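Long-range contact in putative beta-glucosidase (Bifidobacterium adolescentis, PDB 5WAB), which hydrolyses beta-glucosidic linkages as a family 3 glycoside hydrolase and may also release terminal arabinopyranosyl residues from ginsenosides: residues V104-P116 against E123-A136. Sequence-based numbering, arbitrary orientation.
Sequences VILGPGVNIKRNP and EYWSEDPYLAGHEA
The ammonium group of Lys113 is gripped by three oxygens: Tyr124 O, 2.9 Å from NZ and approached from above its carbonyl plane, a water that NZ shares with Trp125 O, and Cys121 O. Its chain, extended beyond CG, runs alongside the backbone of Tyr124-Ser126, and at its root Lys113 N donates a nearly straight bond (170°) to Ser126 O, 3.2 Å away. A second water, accepting from Trp125 N and donating to Asn111 O, bridges the two backbones, with a further weak bond to Ser126 O. Asn111 CB lies over one face of the Tyr124 ring, 3.7 Å from its centroid, with the amide turned 71° from the ring plane; ND2 reaches on to His154 O. An alanine in place of Tyr124 removes the ring face under Asn111 CB and would probably leave a gap beside Gly109 and let the asparagine side chain turn more freely. On the helix side, Val110 CG1 meets Ala136 CB at 3.5 Å, and the same methyl of Ala136 sits over one face of the Trp125 indole, while Ile112 CD1 packs on Pro129 CA. The contact thus ties the loop after strand 102-106 to the segment leading into helix 129-144 and to its first turns, a buried beta-alpha connection of the TIM-barrel-like N-terminal domain of family 3 glycoside hydrolases.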
loop_
_atom_site.group_PDB
_atom_site.type_symbol
_atom_site.label_atom_id
_atom_site.label_comp_id
_atom_site.label_asym_id
_atom_site.label_seq_id
_atom_site.Cartn_x
_atom_site.Cartn_y
_atom_site.Cartn_z
ATOM N N VAL A 104 8.764 -18.276 3.716
ATOM C CA VAL A 104 7.864 -17.149 3.917
ATOM C C VAL A 104 8.616 -15.871 3.582
ATOM O O VAL A 104 9.739 -15.666 4.055
ATOM C CB VAL A 104 7.324 -17.088 5.358
ATOM C CG1 VAL A 104 6.308 -15.972 5.496
ATOM C CG2 VAL A 104 6.731 -18.425 5.773
ATOM N N ILE A 105 8.008 -15.023 2.755
ATOM C CA ILE A 105 8.545 -13.703 2.447
ATOM C C ILE A 105 7.719 -12.675 3.209
ATOM O O ILE A 105 6.483 -12.715 3.179
ATOM C CB ILE A 105 8.547 -13.446 0.927
ATOM C CG1 ILE A 105 9.225 -12.120 0.594
ATOM C CG2 ILE A 105 7.140 -13.525 0.331
ATOM C CD1 ILE A 105 9.650 -12.027 -0.848
ATOM N N LEU A 106 8.398 -11.768 3.916
ATOM C CA LEU A 106 7.759 -10.944 4.949
ATOM C C LEU A 106 7.133 -9.700 4.324
ATOM O O LEU A 106 7.655 -8.588 4.395
ATOM C CB LEU A 106 8.766 -10.583 6.035
ATOM C CG LEU A 106 9.362 -11.782 6.772
ATOM C CD1 LEU A 106 10.387 -11.347 7.813
ATOM C CD2 LEU A 106 8.254 -12.606 7.411
ATOM N N GLY A 107 5.964 -9.896 3.736
ATOM C CA GLY A 107 5.215 -8.821 3.139
ATOM C C GLY A 107 3.896 -9.352 2.629
ATOM O O GLY A 107 3.612 -10.550 2.726
ATOM N N PRO A 108 3.046 -8.469 2.089
ATOM C CA PRO A 108 3.283 -7.029 1.972
ATOM C C PRO A 108 2.784 -6.245 3.191
ATOM O O PRO A 108 2.099 -6.803 4.054
ATOM C CB PRO A 108 2.484 -6.661 0.723
ATOM C CG PRO A 108 1.293 -7.593 0.784
ATOM C CD PRO A 108 1.790 -8.874 1.428
ATOM N N GLY A 109 3.143 -4.961 3.258
ATOM C CA GLY A 109 2.665 -4.077 4.306
ATOM C C GLY A 109 1.486 -3.275 3.786
ATOM O O GLY A 109 1.539 -2.725 2.687
ATOM N N VAL A 110 0.405 -3.261 4.564
ATOM C CA VAL A 110 -0.844 -2.650 4.123
ATOM C C VAL A 110 -1.335 -1.587 5.107
ATOM O O VAL A 110 -2.502 -1.213 5.079
ATOM C CB VAL A 110 -1.934 -3.713 3.861
ATOM C CG1 VAL A 110 -1.509 -4.650 2.764
ATOM C CG2 VAL A 110 -2.259 -4.502 5.124
ATOM N N ASN A 111 -0.456 -1.081 5.970
ATOM C CA ASN A 111 -0.869 -0.049 6.913
ATOM C C ASN A 111 -1.344 1.202 6.182
ATOM O O ASN A 111 -0.791 1.593 5.151
ATOM C CB ASN A 111 0.269 0.310 7.864
ATOM C CG ASN A 111 0.679 -0.845 8.751
ATOM O OD1 ASN A 111 1.784 -1.369 8.635
ATOM N ND2 ASN A 111 -0.212 -1.247 9.642
ATOM N N ILE A 112 -2.403 1.808 6.713
ATOM C CA ILE A 112 -2.960 3.021 6.134
ATOM C C ILE A 112 -1.966 4.162 6.279
ATOM O O ILE A 112 -1.360 4.351 7.343
ATOM C CB ILE A 112 -4.299 3.357 6.805
ATOM C CG1 ILE A 112 -5.327 2.267 6.503
ATOM C CG2 ILE A 112 -4.799 4.719 6.365
ATOM C CD1 ILE A 112 -5.570 2.054 5.023
ATOM N N LYS A 113 -1.778 4.922 5.200
ATOM C CA LYS A 113 -0.974 6.142 5.235
ATOM C C LYS A 113 -1.847 7.248 5.818
ATOM O O LYS A 113 -2.450 8.055 5.108
ATOM C CB LYS A 113 -0.459 6.484 3.846
ATOM C CG LYS A 113 0.317 5.345 3.240
ATOM C CD LYS A 113 0.927 5.672 1.897
ATOM C CE LYS A 113 1.496 4.393 1.300
ATOM N NZ LYS A 113 2.212 4.559 0.008
ATOM N N ARG A 114 -1.953 7.238 7.149
ATOM C CA ARG A 114 -2.724 8.257 7.851
ATOM C C ARG A 114 -2.171 9.643 7.569
ATOM O O ARG A 114 -2.924 10.580 7.282
ATOM C CB ARG A 114 -2.722 7.968 9.349
ATOM C CG ARG A 114 -3.178 9.121 10.226
ATOM C CD ARG A 114 -3.176 8.680 11.682
ATOM N NE ARG A 114 -3.743 9.672 12.587
ATOM C CZ ARG A 114 -3.028 10.370 13.461
ATOM N NH1 ARG A 114 -1.722 10.171 13.553
ATOM N NH2 ARG A 114 -3.616 11.260 14.250
ATOM N N ASN A 115 -0.849 9.782 7.638
ATOM C CA ASN A 115 -0.163 11.033 7.389
ATOM C C ASN A 115 1.000 10.764 6.440
ATOM O O ASN A 115 1.786 9.829 6.674
ATOM C CB ASN A 115 0.330 11.643 8.698
ATOM C CG ASN A 115 0.954 13.000 8.504
ATOM O OD1 ASN A 115 1.992 13.133 7.860
ATOM N ND2 ASN A 115 0.323 14.023 9.063
ATOM N N PRO A 116 1.152 11.554 5.372
ATOM C CA PRO A 116 2.198 11.265 4.379
ATOM C C PRO A 116 3.609 11.388 4.920
ATOM O O PRO A 116 4.546 10.970 4.232
ATOM C CB PRO A 116 1.932 12.304 3.280
ATOM C CG PRO A 116 1.241 13.415 3.977
ATOM C CD PRO A 116 0.406 12.783 5.051
ATOM N N GLU A 123 6.726 1.708 1.710
ATOM C CA GLU A 123 6.498 0.271 1.759
ATOM C C GLU A 123 5.020 -0.087 1.866
ATOM O O GLU A 123 4.679 -1.274 1.835
ATOM C CB GLU A 123 7.265 -0.289 2.969
ATOM C CG GLU A 123 7.517 -1.783 3.051
ATOM C CD GLU A 123 8.463 -2.108 4.206
ATOM O OE1 GLU A 123 9.101 -1.165 4.712
ATOM O OE2 GLU A 123 8.560 -3.281 4.625
ATOM N N TYR A 124 4.134 0.909 1.963
ATOM C CA TYR A 124 2.690 0.704 2.046
ATOM C C TYR A 124 2.016 1.160 0.754
ATOM O O TYR A 124 2.655 1.694 -0.153
ATOM C CB TYR A 124 2.105 1.430 3.263
ATOM C CG TYR A 124 2.750 1.046 4.578
ATOM C CD1 TYR A 124 3.307 -0.212 4.756
ATOM C CD2 TYR A 124 2.805 1.944 5.638
ATOM C CE1 TYR A 124 3.897 -0.563 5.944
ATOM C CE2 TYR A 124 3.395 1.600 6.832
ATOM C CZ TYR A 124 3.937 0.346 6.978
ATOM O OH TYR A 124 4.522 -0.001 8.161
ATOM N N TRP A 125 0.696 0.971 0.686
ATOM C CA TRP A 125 -0.019 1.076 -0.582
ATOM C C TRP A 125 -0.850 2.352 -0.733
ATOM O O TRP A 125 -0.725 3.038 -1.749
ATOM C CB TRP A 125 -0.891 -0.169 -0.776
ATOM C CG TRP A 125 -0.053 -1.399 -0.989
ATOM C CD1 TRP A 125 0.549 -2.149 -0.023
ATOM C CD2 TRP A 125 0.274 -2.024 -2.239
ATOM N NE1 TRP A 125 1.236 -3.193 -0.589
ATOM C CE2 TRP A 125 1.082 -3.141 -1.948
ATOM C CE3 TRP A 125 -0.037 -1.748 -3.572
ATOM C CZ2 TRP A 125 1.581 -3.982 -2.941
ATOM C CZ3 TRP A 125 0.464 -2.583 -4.559
ATOM C CH2 TRP A 125 1.262 -3.685 -4.239
ATOM N N SER A 126 -1.705 2.695 0.227
ATOM C CA SER A 126 -2.606 3.820 -0.005
ATOM C C SER A 126 -3.035 4.439 1.317
ATOM O O SER A 126 -2.792 3.896 2.396
ATOM C CB SER A 126 -3.839 3.394 -0.814
ATOM O OG SER A 126 -4.773 4.453 -0.943
ATOM N N GLU A 127 -3.669 5.607 1.206
ATOM C CA GLU A 127 -4.417 6.199 2.305
ATOM C C GLU A 127 -5.830 5.649 2.394
ATOM O O GLU A 127 -6.528 5.931 3.373
ATOM C CB GLU A 127 -4.495 7.719 2.131
ATOM C CG GLU A 127 -5.432 8.155 1.003
ATOM C CD GLU A 127 -5.300 9.623 0.629
ATOM O OE1 GLU A 127 -4.167 10.144 0.620
ATOM O OE2 GLU A 127 -6.339 10.262 0.360
ATOM N N ASP A 128 -6.272 4.889 1.391
ATOM C CA ASP A 128 -7.631 4.382 1.335
ATOM C C ASP A 128 -7.645 2.893 1.634
ATOM O O ASP A 128 -6.832 2.151 1.068
ATOM C CB ASP A 128 -8.247 4.639 -0.039
ATOM C CG ASP A 128 -9.668 4.134 -0.130
ATOM O OD1 ASP A 128 -10.545 4.794 0.465
ATOM O OD2 ASP A 128 -9.912 3.083 -0.768
ATOM N N PRO A 129 -8.537 2.413 2.507
ATOM C CA PRO A 129 -8.514 0.975 2.833
ATOM C C PRO A 129 -8.908 0.071 1.673
ATOM O O PRO A 129 -8.296 -0.991 1.497
ATOM C CB PRO A 129 -9.491 0.872 4.012
ATOM C CG PRO A 129 -10.398 2.050 3.861
ATOM C CD PRO A 129 -9.558 3.147 3.277
ATOM N N TYR A 130 -9.893 0.464 0.860
ATOM C CA TYR A 130 -10.331 -0.397 -0.239
ATOM C C TYR A 130 -9.221 -0.591 -1.261
ATOM O O TYR A 130 -8.984 -1.708 -1.735
ATOM C CB TYR A 130 -11.565 0.191 -0.920
ATOM C CG TYR A 130 -12.153 -0.689 -2.005
ATOM C CD1 TYR A 130 -11.635 -0.671 -3.294
ATOM C CD2 TYR A 130 -13.247 -1.504 -1.756
ATOM C CE1 TYR A 130 -12.168 -1.461 -4.298
ATOM C CE2 TYR A 130 -13.792 -2.294 -2.762
ATOM C CZ TYR A 130 -13.245 -2.271 -4.030
ATOM O OH TYR A 130 -13.773 -3.054 -5.036
ATOM N N LEU A 131 -8.557 0.499 -1.644
ATOM C CA LEU A 131 -7.486 0.410 -2.628
ATOM C C LEU A 131 -6.336 -0.449 -2.116
ATOM O O LEU A 131 -5.805 -1.292 -2.849
ATOM C CB LEU A 131 -6.992 1.812 -2.975
ATOM C CG LEU A 131 -5.913 1.930 -4.050
ATOM C CD1 LEU A 131 -6.450 1.501 -5.412
ATOM C CD2 LEU A 131 -5.354 3.348 -4.103
ATOM N N ALA A 132 -5.944 -0.257 -0.855
ATOM C CA ALA A 132 -4.835 -1.031 -0.303
ATOM C C ALA A 132 -5.156 -2.522 -0.282
ATOM O O ALA A 132 -4.306 -3.353 -0.624
ATOM C CB ALA A 132 -4.495 -0.529 1.101
ATOM N N GLY A 133 -6.379 -2.878 0.109
ATOM C CA GLY A 133 -6.739 -4.284 0.188
ATOM C C GLY A 133 -6.845 -4.932 -1.179
ATOM O O GLY A 133 -6.349 -6.042 -1.395
ATOM N N HIS A 134 -7.497 -4.250 -2.123
ATOM C CA HIS A 134 -7.689 -4.820 -3.449
ATOM C C HIS A 134 -6.446 -4.741 -4.328
ATOM O O HIS A 134 -6.420 -5.370 -5.393
ATOM C CB HIS A 134 -8.874 -4.146 -4.139
ATOM C CG HIS A 134 -10.198 -4.516 -3.546
ATOM N ND1 HIS A 134 -10.545 -4.213 -2.247
ATOM C CD2 HIS A 134 -11.252 -5.185 -4.069
ATOM C CE1 HIS A 134 -11.758 -4.673 -1.997
ATOM N NE2 HIS A 134 -12.210 -5.263 -3.088
ATOM N N GLU A 135 -5.417 -4.008 -3.906
ATOM C CA GLU A 135 -4.131 -4.034 -4.596
ATOM C C GLU A 135 -3.185 -5.056 -3.979
ATOM O O GLU A 135 -2.704 -5.964 -4.664
ATOM C CB GLU A 135 -3.494 -2.645 -4.574
ATOM C CG GLU A 135 -4.093 -1.685 -5.573
ATOM C CD GLU A 135 -3.330 -0.388 -5.636
ATOM O OE1 GLU A 135 -2.955 0.129 -4.564
ATOM O OE2 GLU A 135 -3.091 0.101 -6.759
ATOM N N ALA A 136 -2.918 -4.923 -2.678
ATOM C CA ALA A 136 -1.899 -5.752 -2.047
ATOM C C ALA A 136 -2.276 -7.226 -2.002
ATOM O O ALA A 136 -1.391 -8.066 -1.793
ATOM C CB ALA A 136 -1.616 -5.242 -0.636
HETATM O O HOH W 1 -1.604 0.726 2.518
HETATM O O HOH W 2 0.361 5.731 -2.290
#